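PDB 5ZQI: alginate lyase AlgAT5 from Defluviitalea, which probably cleaves the polysaccharide alginate by beta-elimination, as a beta-sandwich lyase of polysaccharide lyase family 7. Local coordinates for residues Val103-Cys108 / Asp254-Asn259; Trp136-Gly141 / Gly214-Tyr219; His143-Asp148 / Val207-Ser212. All blocks are in the same frame, centred on the assembly; numbering follows the deposited sequence.

Interaction 1. Residues Val103-Cys108 / Asp254-Asn259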
loop_
_atom_site.group_PDB
_atom_site.type_symbol
_atom_site.label_atom_id
_atom_site.label_comp_id
_atom_site.label_asym_id
_atom_site.label_seq_id
_atom_site.Cartn_x
_atom_site.Cartn_y
_atom_site.Cartn_z
ATOM N N VAL A 103 -0.992 6.043 10.569
ATOM C CA VAL A 103 -0.962 4.638 10.949
ATOM C C VAL A 103 -2.052 3.889 10.195
ATOM O O VAL A 103 -3.223 4.302 10.205
ATOM C CB VAL A 103 -1.175 4.493 12.465
ATOM C CG1 VAL A 103 -1.209 2.992 12.854
ATOM C CG2 VAL A 103 -0.126 5.228 13.243
ATOM N N PHE A 104 -1.658 2.800 9.520
ATOM C CA PHE A 104 -2.575 1.886 8.835
ATOM C C PHE A 104 -2.444 0.536 9.532
ATOM O O PHE A 104 -1.344 -0.024 9.592
ATOM C CB PHE A 104 -2.244 1.724 7.353
ATOM C CG PHE A 104 -2.347 2.978 6.527
ATOM C CD1 PHE A 104 -1.332 3.932 6.547
ATOM C CD2 PHE A 104 -3.428 3.184 5.689
ATOM C CE1 PHE A 104 -1.442 5.062 5.747
ATOM C CE2 PHE A 104 -3.525 4.302 4.909
ATOM C CZ PHE A 104 -2.537 5.241 4.932
ATOM N N LYS A 105 -3.564 -0.016 9.995
ATOM C CA LYS A 105 -3.593 -1.315 10.670
ATOM C C LYS A 105 -4.653 -2.192 10.030
ATOM O O LYS A 105 -5.776 -1.745 9.842
ATOM C CB LYS A 105 -3.876 -1.151 12.177
ATOM C CG LYS A 105 -4.134 -2.470 12.896
ATOM C CD LYS A 105 -4.312 -2.266 14.387
ATOM C CE LYS A 105 -4.753 -3.563 15.059
ATOM N NZ LYS A 105 -4.911 -3.467 16.528
ATOM N N ALA A 106 -4.320 -3.455 9.749
ATOM C CA ALA A 106 -5.314 -4.448 9.350
ATOM C C ALA A 106 -5.038 -5.742 10.095
ATOM O O ALA A 106 -3.960 -6.327 9.960
ATOM C CB ALA A 106 -5.316 -4.662 7.829
ATOM N N HIS A 107 -6.018 -6.160 10.885
ATOM C CA HIS A 107 -5.908 -7.367 11.695
ATOM C C HIS A 107 -6.353 -8.605 10.930
ATOM O O HIS A 107 -7.167 -8.533 10.017
ATOM C CB HIS A 107 -6.730 -7.222 12.979
ATOM C CG HIS A 107 -8.188 -6.963 12.746
ATOM N ND1 HIS A 107 -8.648 -5.966 11.907
ATOM C CD2 HIS A 107 -9.286 -7.589 13.228
ATOM C CE1 HIS A 107 -9.971 -5.993 11.891
ATOM N NE2 HIS A 107 -10.381 -6.958 12.695
ATOM N N CYS A 108 -5.819 -9.758 11.348
ATOM C CA CYS A 108 -6.021 -11.003 10.604
ATOM C C CYS A 108 -7.466 -11.456 10.616
ATOM O O CYS A 108 -7.881 -12.211 9.726
ATOM C CB CYS A 108 -5.091 -12.090 11.160
ATOM S SG CYS A 108 -3.326 -11.746 10.886
ATOM N N ASP A 254 -6.737 -11.131 16.393
ATOM C CA ASP A 254 -6.173 -9.843 16.777
ATOM C C ASP A 254 -4.700 -9.683 16.392
ATOM O O ASP A 254 -4.117 -8.622 16.647
ATOM C CB ASP A 254 -6.353 -9.602 18.286
ATOM C CG ASP A 254 -5.791 -10.704 19.141
ATOM O OD1 ASP A 254 -5.044 -11.560 18.625
ATOM O OD2 ASP A 254 -6.116 -10.716 20.348
ATOM N N ALA A 255 -4.090 -10.685 15.771
ATOM C CA ALA A 255 -2.792 -10.478 15.141
ATOM C C ALA A 255 -2.957 -9.465 14.021
ATOM O O ALA A 255 -4.039 -9.334 13.440
ATOM C CB ALA A 255 -2.234 -11.785 14.590
ATOM N N TYR A 256 -1.899 -8.718 13.723
ATOM C CA TYR A 256 -2.082 -7.676 12.722
ATOM C C TYR A 256 -0.785 -7.244 12.056
ATOM O O TYR A 256 0.321 -7.422 12.582
ATOM C CB TYR A 256 -2.756 -6.442 13.343
ATOM C CG TYR A 256 -1.966 -5.754 14.450
ATOM C CD1 TYR A 256 -1.996 -6.217 15.762
ATOM C CD2 TYR A 256 -1.240 -4.603 14.170
ATOM C CE1 TYR A 256 -1.319 -5.535 16.771
ATOM C CE2 TYR A 256 -0.545 -3.931 15.166
ATOM C CZ TYR A 256 -0.593 -4.399 16.459
ATOM O OH TYR A 256 0.105 -3.693 17.433
ATOM N N GLY A 257 -0.971 -6.638 10.885
ATOM C CA GLY A 257 0.052 -5.837 10.239
ATOM C C GLY A 257 -0.223 -4.354 10.457
ATOM O O GLY A 257 -1.373 -3.923 10.507
ATOM N N GLU A 258 0.846 -3.587 10.592
ATOM C CA GLU A 258 0.730 -2.153 10.790
ATOM C C GLU A 258 1.930 -1.454 10.170
ATOM O O GLU A 258 3.066 -1.940 10.259
ATOM C CB GLU A 258 0.612 -1.804 12.269
ATOM C CG GLU A 258 0.322 -0.323 12.549
ATOM C CD GLU A 258 0.024 -0.105 14.010
ATOM O OE1 GLU A 258 0.965 0.296 14.742
ATOM O OE2 GLU A 258 -1.127 -0.338 14.459
ATOM N N ASN A 259 1.668 -0.290 9.565
ATOM C CA ASN A 259 2.727 0.588 9.081
ATOM C C ASN A 259 2.336 2.048 9.296
ATOM O O ASN A 259 1.198 2.380 9.634
ATOM C CB ASN A 259 3.072 0.290 7.606
ATOM C CG ASN A 259 1.965 0.667 6.637
ATOM O OD1 ASN A 259 0.788 0.582 6.929
ATOM N ND2 ASN A 259 2.365 1.123 5.459
HETATM O O HOH W 1 -5.368 -6.299 17.153
#

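Interaction 2. Residues Trp136-Gly141 / Gly214-Tyr219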
loop_
_atom_site.group_PDB
_atom_site.type_symbol
_atom_site.label_atom_id
_atom_site.label_comp_id
_atom_site.label_asym_id
_atom_site.label_seq_id
_atom_site.Cartn_x
_atom_site.Cartn_y
_atom_site.Cartn_z
ATOM N N TRP A 136 -4.262 3.842 -15.748
ATOM C CA TRP A 136 -3.181 4.272 -16.633
ATOM C C TRP A 136 -2.409 3.064 -17.144
ATOM O O TRP A 136 -2.641 1.926 -16.751
ATOM C CB TRP A 136 -2.283 5.307 -15.925
ATOM C CG TRP A 136 -1.912 4.965 -14.511
ATOM C CD1 TRP A 136 -2.499 5.445 -13.366
ATOM C CD2 TRP A 136 -0.856 4.096 -14.084
ATOM N NE1 TRP A 136 -1.901 4.905 -12.274
ATOM C CE2 TRP A 136 -0.873 4.085 -12.677
ATOM C CE3 TRP A 136 0.094 3.314 -14.757
ATOM C CZ2 TRP A 136 0.020 3.326 -11.937
ATOM C CZ3 TRP A 136 0.984 2.570 -14.015
ATOM C CH2 TRP A 136 0.948 2.585 -12.628
ATOM N N SER A 137 -1.481 3.324 -18.060
ATOM C CA SER A 137 -0.773 2.281 -18.782
ATOM C C SER A 137 0.726 2.395 -18.564
ATOM O O SER A 137 1.290 3.478 -18.507
ATOM C CB SER A 137 -1.097 2.403 -20.264
ATOM O OG SER A 137 -0.237 1.636 -21.089
ATOM N N THR A 138 1.393 1.247 -18.502
ATOM C CA THR A 138 2.845 1.270 -18.396
ATOM C C THR A 138 3.542 1.651 -19.700
ATOM O O THR A 138 4.765 1.824 -19.690
ATOM C CB THR A 138 3.391 -0.087 -17.967
ATOM O OG1 THR A 138 3.083 -1.066 -18.953
ATOM C CG2 THR A 138 2.796 -0.553 -16.630
ATOM N N THR A 139 2.806 1.760 -20.800
ATOM C CA THR A 139 3.385 2.069 -22.112
ATOM C C THR A 139 3.030 3.453 -22.643
ATOM O O THR A 139 3.487 3.813 -23.730
ATOM C CB THR A 139 2.955 1.017 -23.147
ATOM O OG1 THR A 139 1.524 0.878 -23.135
ATOM C CG2 THR A 139 3.600 -0.321 -22.839
ATOM N N SER A 140 2.234 4.232 -21.927
ATOM C CA SER A 140 1.899 5.587 -22.344
ATOM C C SER A 140 1.995 6.501 -21.140
ATOM O O SER A 140 1.233 6.340 -20.178
ATOM C CB SER A 140 0.496 5.660 -22.933
ATOM O OG SER A 140 0.245 6.967 -23.443
ATOM N N GLY A 141 2.913 7.464 -21.201
ATOM C CA GLY A 141 3.130 8.361 -20.089
ATOM C C GLY A 141 4.091 7.787 -19.066
ATOM O O GLY A 141 4.640 6.697 -19.204
ATOM N N GLY A 214 7.025 0.761 -21.097
ATOM C CA GLY A 214 6.870 -0.680 -21.053
ATOM C C GLY A 214 7.717 -1.348 -19.995
ATOM O O GLY A 214 8.027 -2.535 -20.105
ATOM N N LYS A 215 8.127 -0.604 -18.976
ATOM C CA LYS A 215 8.837 -1.209 -17.864
ATOM C C LYS A 215 8.464 -0.529 -16.564
ATOM O O LYS A 215 7.906 0.570 -16.545
ATOM C CB LYS A 215 10.346 -1.147 -18.073
ATOM C CG LYS A 215 10.937 0.214 -17.920
ATOM C CD LYS A 215 12.412 0.225 -18.367
ATOM C CE LYS A 215 12.515 0.330 -19.863
ATOM N NZ LYS A 215 13.922 0.535 -20.328
ATOM N N ILE A 216 8.741 -1.236 -15.483
ATOM C CA ILE A 216 8.506 -0.765 -14.127
ATOM C C ILE A 216 9.840 -0.766 -13.383
ATOM O O ILE A 216 10.553 -1.776 -13.364
ATOM C CB ILE A 216 7.466 -1.637 -13.398
ATOM C CG1 ILE A 216 6.117 -1.612 -14.117
ATOM C CG2 ILE A 216 7.335 -1.131 -11.936
ATOM C CD1 ILE A 216 5.144 -2.679 -13.632
ATOM N N LYS A 217 10.210 0.388 -12.840
ATOM C CA LYS A 217 11.406 0.530 -12.021
ATOM C C LYS A 217 11.016 0.706 -10.557
ATOM O O LYS A 217 10.057 1.419 -10.241
ATOM C CB LYS A 217 12.240 1.729 -12.488
ATOM C CG LYS A 217 12.898 1.511 -13.819
ATOM C CD LYS A 217 13.665 2.737 -14.297
ATOM C CE LYS A 217 14.399 2.426 -15.608
ATOM N NZ LYS A 217 14.962 3.653 -16.241
ATOM N N VAL A 218 11.767 0.058 -9.655
ATOM C CA VAL A 218 11.577 0.218 -8.212
ATOM C C VAL A 218 12.905 0.609 -7.584
ATOM O O VAL A 218 13.917 -0.064 -7.809
ATOM C CB VAL A 218 11.035 -1.065 -7.557
ATOM C CG1 VAL A 218 10.707 -0.828 -6.080
ATOM C CG2 VAL A 218 9.760 -1.547 -8.274
ATOM N N TYR A 219 12.874 1.654 -6.765
ATOM C CA TYR A 219 13.996 2.179 -6.015
ATOM C C TYR A 219 13.734 2.020 -4.520
ATOM O O TYR A 219 12.586 2.128 -4.056
ATOM C CB TYR A 219 14.228 3.666 -6.319
ATOM C CG TYR A 219 14.452 4.052 -7.764
ATOM C CD1 TYR A 219 13.394 4.062 -8.672
ATOM C CD2 TYR A 219 15.716 4.388 -8.230
ATOM C CE1 TYR A 219 13.588 4.412 -9.995
ATOM C CE2 TYR A 219 15.908 4.741 -9.549
ATOM C CZ TYR A 219 14.845 4.758 -10.418
ATOM O OH TYR A 219 15.091 5.113 -11.734
#

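Interaction 3. Residues His143-Asp148 / Val207-Ser212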
loop_
_atom_site.group_PDB
_atom_site.type_symbol
_atom_site.label_atom_id
_atom_site.label_comp_id
_atom_site.label_asym_id
_atom_site.label_seq_id
_atom_site.Cartn_x
_atom_site.Cartn_y
_atom_site.Cartn_z
ATOM N N HIS A 143 4.397 7.309 -14.791
ATOM C CA HIS A 143 3.541 7.175 -13.617
ATOM C C HIS A 143 4.412 6.806 -12.435
ATOM O O HIS A 143 5.081 5.773 -12.457
ATOM C CB HIS A 143 2.469 6.122 -13.899
ATOM C CG HIS A 143 1.901 6.271 -15.263
ATOM N ND1 HIS A 143 1.045 7.300 -15.610
ATOM C CD2 HIS A 143 2.180 5.609 -16.411
ATOM C CE1 HIS A 143 0.778 7.215 -16.895
ATOM N NE2 HIS A 143 1.462 6.208 -17.409
ATOM N N THR A 144 4.389 7.636 -11.390
ATOM C CA THR A 144 5.326 7.503 -10.282
ATOM C C THR A 144 4.595 7.544 -8.957
ATOM O O THR A 144 3.706 8.370 -8.771
ATOM C CB THR A 144 6.337 8.645 -10.309
ATOM O OG1 THR A 144 7.011 8.674 -11.574
ATOM C CG2 THR A 144 7.372 8.525 -9.181
ATOM N N MET A 145 4.980 6.664 -8.028
ATOM C CA MET A 145 4.553 6.730 -6.639
ATOM C C MET A 145 5.789 6.680 -5.746
ATOM O O MET A 145 6.676 5.832 -5.946
ATOM C CB MET A 145 3.623 5.582 -6.264
ATOM C CG MET A 145 3.179 5.654 -4.784
ATOM S SD MET A 145 1.854 4.531 -4.333
ATOM C CE MET A 145 2.524 2.931 -4.769
ATOM N N ILE A 146 5.862 7.589 -4.782
ATOM C CA ILE A 146 6.887 7.574 -3.744
ATOM C C ILE A 146 6.214 7.415 -2.389
ATOM O O ILE A 146 5.307 8.186 -2.042
ATOM C CB ILE A 146 7.748 8.842 -3.741
ATOM C CG1 ILE A 146 8.255 9.160 -5.128
ATOM C CG2 ILE A 146 8.932 8.611 -2.791
ATOM C CD1 ILE A 146 8.978 10.508 -5.252
ATOM N N ILE A 147 6.631 6.410 -1.631
ATOM C CA ILE A 147 6.116 6.182 -0.286
ATOM C C ILE A 147 7.283 6.238 0.696
ATOM O O ILE A 147 8.272 5.522 0.527
ATOM C CB ILE A 147 5.408 4.826 -0.134
ATOM C CG1 ILE A 147 4.484 4.472 -1.292
ATOM C CG2 ILE A 147 4.633 4.820 1.204
ATOM C CD1 ILE A 147 3.907 3.082 -1.148
ATOM N N ASP A 148 7.174 7.092 1.718
ATOM C CA ASP A 148 8.143 7.252 2.801
ATOM C C ASP A 148 7.444 6.689 4.029
ATOM O O ASP A 148 6.434 7.246 4.467
ATOM C CB ASP A 148 8.491 8.729 2.916
ATOM C CG ASP A 148 9.429 9.038 4.021
ATOM O OD1 ASP A 148 9.881 8.121 4.724
ATOM O OD2 ASP A 148 9.775 10.249 4.128
ATOM N N VAL A 207 10.367 4.054 -0.873
ATOM C CA VAL A 207 10.254 3.217 -2.051
ATOM C C VAL A 207 9.608 4.047 -3.146
ATOM O O VAL A 207 8.611 4.740 -2.912
ATOM C CB VAL A 207 9.480 1.921 -1.762
ATOM C CG1 VAL A 207 8.077 2.161 -1.240
ATOM C CG2 VAL A 207 9.470 1.033 -3.001
ATOM N N LYS A 208 10.234 4.045 -4.316
ATOM C CA LYS A 208 9.724 4.750 -5.485
ATOM C C LYS A 208 9.472 3.751 -6.610
ATOM O O LYS A 208 10.343 2.936 -6.936
ATOM C CB LYS A 208 10.704 5.835 -5.951
ATOM C CG LYS A 208 10.243 6.583 -7.185
ATOM C CD LYS A 208 11.093 7.800 -7.527
ATOM C CE LYS A 208 12.507 7.425 -7.877
ATOM N NZ LYS A 208 13.189 8.596 -8.504
ATOM N N ILE A 209 8.290 3.830 -7.209
ATOM C CA ILE A 209 7.858 2.978 -8.310
ATOM C C ILE A 209 7.600 3.887 -9.502
ATOM O O ILE A 209 6.848 4.862 -9.376
ATOM C CB ILE A 209 6.596 2.182 -7.940
ATOM C CG1 ILE A 209 6.828 1.346 -6.684
ATOM C CG2 ILE A 209 6.174 1.315 -9.151
ATOM C CD1 ILE A 209 5.572 0.649 -6.182
ATOM N N VAL A 210 8.232 3.584 -10.644
ATOM C CA VAL A 210 8.092 4.366 -11.866
ATOM C C VAL A 210 7.723 3.427 -13.006
ATOM O O VAL A 210 8.512 2.547 -13.373
ATOM C CB VAL A 210 9.381 5.134 -12.217
ATOM C CG1 VAL A 210 9.171 5.957 -13.491
ATOM C CG2 VAL A 210 9.827 5.992 -11.082
ATOM N N ALA A 211 6.567 3.649 -13.602
ATOM C CA ALA A 211 6.099 2.891 -14.761
ATOM C C ALA A 211 6.125 3.792 -15.992
ATOM O O ALA A 211 5.495 4.855 -15.992
ATOM C CB ALA A 211 4.689 2.371 -14.518
ATOM N N SER A 212 6.805 3.356 -17.050
ATOM C CA SER A 212 7.012 4.142 -18.251
ATOM C C SER A 212 7.762 3.260 -19.246
ATOM O O SER A 212 8.589 2.437 -18.866
ATOM C CB SER A 212 7.818 5.402 -17.940
ATOM O OG SER A 212 7.873 6.259 -19.051
#

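Interaction 1. Residues Val103-Cys108 / Asp254-Asn259
Lys105 lies across the ring of Tyr256 on the neighbouring antiparallel strand. CG is anti to the backbone N (chi1 171°), and the rest of the chain is fully extended, which carries it over the ring. Lys105 CB sits 3.7 Å from Glu258 OE2. Lys105 CG is 3.8 Å from Tyr256 CD2. Lys105 CD touches both Glu258 OE2 and Tyr256 CD2. Lys105 CE comes down over one ring face, 3.6 Å from Tyr256 CG, as a CH-pi contact. Lys105 NZ ends above the same face in a cation-pi contact, 12° off the normal of the Tyr256 ring. Lys105 NZ also donates to a water, and that water donates to Asp254 O. Glu91 forms a salt bridge with Lys105 NZ, so the ammonium group has three partners: the Tyr256 ring, the water and Glu91. Tyr256 also stacks on His153.

These strands, 102-107 and 256-269, are neighbours in the seven-stranded antiparallel sheet of the beta-sandwich. Phe104 with Asn259 and Ala106 with Gly257 are hydrogen-bonded pairs. Lys105 with Glu258 and His107 with Tyr256 are non-hydrogen-bonded pairs. Ala106 O is gripped twice, by Gly257 N and by Thr243 OG1.

Beyond the last pair, Cys108 N still donates to Ala255 O at 2.8 Å, and Cys108 SG rests near Ala255 CB. At the other end, Val103 CG1 packs against Glu258 CD at 3.5 Å. On the buried face, Asn259 OD1 approaches Phe104 CB to 3.3 Å, with the amide and ring planes 45° apart. Asn259 ND2 turns to Gln149 OE1 for its hydrogen bond, while the Phe104 ring meets that of Phe93.

Interaction 2. Residues Trp136-Gly141 / Gly214-Tyr219
This is a small contact between a loop and the start of a strand, made chiefly by Thr138 and Thr139 with Gly214. It lies toward one end of the sandwich, where the loop before strand 142-153 meets the tight turn leading into strand 215-220. One hydrogen bond joins the two backbones. Gly214 N donates to Thr138 O at 2.9 Å, with 158° at the hydrogen. Beside this bond, Thr139 CG2 lies 3.7 Å from Gly214 CA. Gly214 has a positive phi of 76°, which favours a residue without a side chain.

The loop is shaped by an ST turn, in which Ser137 OG accepts from Thr139 N at 3.1 Å. Thr138 is buried. Thr138 CG2 reaches Ile216 CG1 at 4.3 Å, a loose apolar touch. Thr138 OG1 is hydrogen-bonded to Lys230 O and Val232 N, which ties the loop to the chain just after strand 223-229. The Thr139 side chain touches Ser231 in that same connection.

Within the seven-stranded sheet, strand 215-220 runs between strands 205-212 and 223-229. Thr138 also rests on Ala211 of strand 205-212, and Ile216 packs on Val173 and Ile174 of strand 172-179 in the facing sheet.

Interaction 3. Residues His143-Asp148 / Val207-Ser212
Ala211 N donates to His143 O at 2.8 Å, in a nearly straight bond of 173° at the hydrogen. The return bond, His143 N to Ala211 O, closes the pair. Met145 with Ile209 and Ile147 with Val207 are joined by two bonds each in the same way, so six backbone bonds link the strands.

The His143 ring lies obliquely to Ala211 O, which is 3.4 Å from His143 CD2. Both ring nitrogens have partners: ND1 pairs with His268 ND1, and NE2 with Ser140 O. Trp136 stacks on the ring, which probably limits its rotation further. On the same buried face, Met145 and Ile209 lie side by side, and Met145 CE meets Ile209 CD1 at 4.1 Å. Ile147 CB packs on Val207 CG1 at 3.9 Å.

The other face carries Thr144, Ile146, Lys208 and Val210. Thr144 OG1 is 3.9 Å from Val210 CG2, and Thr144 CG2 is 4.0 Å from Lys208 CG. With an alanine in place of Thr144, OG1 and CG2 are gone, which would probably open a gap beside Lys208 CG and Val210 CG2. Ile146 CG1 runs alongside Lys208 CG at 3.9 Å. Lys208 then bends at chi3 (64°) and carries its amine to a cation-pi contact with Tyr219.

Strand 142-153 is flanked on its other side by strand 256-269. Strand 205-212 is flanked by strand 215-220. The buried face packs on strands 172-179 and 236-239 of the opposing sheet, where Ile209 meets Ile174 and Met145 meets Phe237.

How the interactions relate
All three contacts reach the seven-stranded sheet of the sandwich. Its order runs 93-95, 102-107, 256-269, 142-153, 205-212, 215-220, 223-229. Interaction 1 joins the second and third strands. Interaction 3 joins the fourth and fifth. Interaction 2 ties the sixth to the loop preceding the fourth. Along the chain, interaction 1 encloses interaction 2, which encloses interaction 3. Interactions 2 and 3 have centres 9 Å apart and touch: Lys217 N probably bonds to Val210 O. Interaction 1 lies on the other side of the chain's centre, about 24 Å from interaction 3 and 30 Å from interaction 2, centre to centre. Interactions 1 and 3 pair strands distant in sequence, and interaction 2 fastens a loop to the end of the same sheet.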